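Local coordinates for acyl-CoA dehydrogenase domain protein Tcur3481 (Thermomonospora curvata, PDB 6WY9) that probably acts as a flavin-dependent acyl-CoA dehydrogenase, with FAD as its cofactor, at residues L53-P58 / G62-G67. Numbering follows the deposited sequence.
Sequences LGVALP and GGAGLG
Five successive carbonyls, Gly54 to Pro58, accept the five amide N-H groups of 63-67, so backbone bonds carry this contact. Gly54 O takes Ala64 N at 2.9 Å, from above its carbonyl plane. Leu57 N reaches the same oxygen from the opposite face and closes the type I turn 54-57. Val55 O receives Leu66 N at 3.0 Å, in the carbonyl plane. Gly65 N lies 2.7 Å from Leu57 O, and Gly63 N 2.8 Å from Pro58 O. The Gly67 N to Ala56 O bond is weak. Gly63 CA packs tightly, 2.9 Å from Gly54 O and 3.5 Å from Leu57 O; having no side chain, it fits against both. Gly65 and Gly67 have positive phi, which suits glycine. Side chains add a small apolar patch. Val55 CG2, anti to the backbone N, meets Leu66 CD1 at 3.8 Å. Ala64 CB and Leu66 CB lie against Val55 O. The glycine-rich loop thus wraps the turn in the connection between helices 41-49 and 67-80 of the family's N-terminal domain, away from the FAD site. Val55 and Leu66 both touch helix 5-23. Leu57 packs on helices 87-100 and 109-113, while Pro58 also touches helix 87-100.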
loop_
_atom_site.group_PDB
_atom_site.type_symbol
_atom_site.label_atom_id
_atom_site.label_comp_id
_atom_site.label_asym_id
_atom_site.label_seq_id
_atom_site.Cartn_x
_atom_site.Cartn_y
_atom_site.Cartn_z
ATOM N N LEU B 53 4.292 4.219 38.849
ATOM C CA LEU B 53 3.001 4.891 38.690
ATOM C C LEU B 53 3.129 6.374 38.985
ATOM O O LEU B 53 2.327 7.184 38.495
ATOM C CB LEU B 53 1.926 4.260 39.598
ATOM C CG LEU B 53 1.661 2.752 39.389
ATOM C CD1 LEU B 53 0.594 2.255 40.363
ATOM C CD2 LEU B 53 1.286 2.353 37.909
ATOM N N GLY B 54 4.121 6.752 39.794
ATOM C CA GLY B 54 4.262 8.135 40.178
ATOM C C GLY B 54 5.163 8.943 39.294
ATOM O O GLY B 54 5.174 10.180 39.389
ATOM N N VAL B 55 5.913 8.273 38.415
ATOM C CA VAL B 55 6.990 8.959 37.705
ATOM C C VAL B 55 6.438 10.089 36.837
ATOM O O VAL B 55 7.007 11.184 36.806
ATOM C CB VAL B 55 7.850 7.950 36.904
ATOM C CG1 VAL B 55 7.093 7.388 35.737
ATOM C CG2 VAL B 55 9.107 8.609 36.444
ATOM N N ALA B 56 5.288 9.881 36.187
ATOM C CA ALA B 56 4.687 10.922 35.333
ATOM C C ALA B 56 3.822 11.943 36.077
ATOM O O ALA B 56 3.407 12.938 35.462
ATOM C CB ALA B 56 3.830 10.284 34.235
ATOM N N LEU B 57 3.531 11.738 37.360
ATOM C CA LEU B 57 2.573 12.545 38.113
ATOM C C LEU B 57 3.274 13.609 38.934
ATOM O O LEU B 57 4.489 13.557 39.138
ATOM C CB LEU B 57 1.736 11.646 39.029
ATOM C CG LEU B 57 0.523 11.026 38.320
ATOM C CD1 LEU B 57 0.949 10.543 36.980
ATOM C CD2 LEU B 57 -0.039 9.866 39.104
ATOM N N PRO B 58 2.524 14.580 39.475
ATOM C CA PRO B 58 3.169 15.719 40.126
ATOM C C PRO B 58 3.841 15.345 41.442
ATOM O O PRO B 58 3.467 14.387 42.126
ATOM C CB PRO B 58 2.004 16.699 40.374
ATOM C CG PRO B 58 0.847 16.154 39.574
ATOM C CD PRO B 58 1.054 14.690 39.546
ATOM N N GLY B 62 3.306 13.083 45.393
ATOM C CA GLY B 62 4.293 12.048 45.623
ATOM C C GLY B 62 4.958 11.504 44.379
ATOM O O GLY B 62 5.764 10.572 44.490
ATOM N N GLY B 63 4.646 12.039 43.200
ATOM C CA GLY B 63 5.259 11.577 41.968
ATOM C C GLY B 63 6.615 12.222 41.704
ATOM O O GLY B 63 7.145 12.993 42.500
ATOM N N ALA B 64 7.188 11.891 40.553
ATOM C CA ALA B 64 8.459 12.502 40.192
ATOM C C ALA B 64 8.296 13.763 39.335
ATOM O O ALA B 64 9.285 14.468 39.101
ATOM C CB ALA B 64 9.346 11.492 39.454
ATOM N N GLY B 65 7.092 14.054 38.850
ATOM C CA GLY B 65 6.878 15.248 38.046
ATOM C C GLY B 65 7.501 15.209 36.664
ATOM O O GLY B 65 7.887 16.255 36.141
ATOM N N LEU B 66 7.609 14.041 36.050
ATOM C CA LEU B 66 8.257 13.932 34.745
ATOM C C LEU B 66 7.288 13.885 33.560
ATOM O O LEU B 66 7.743 13.777 32.411
ATOM C CB LEU B 66 9.174 12.708 34.721
ATOM C CG LEU B 66 10.310 12.839 35.742
ATOM C CD1 LEU B 66 11.254 11.663 35.642
ATOM C CD2 LEU B 66 11.071 14.129 35.517
ATOM N N GLY B 67 5.976 13.948 33.796
ATOM C CA GLY B 67 5.035 14.291 32.733
ATOM C C GLY B 67 4.859 13.250 31.624
ATOM O O GLY B 67 5.064 12.039 31.799
#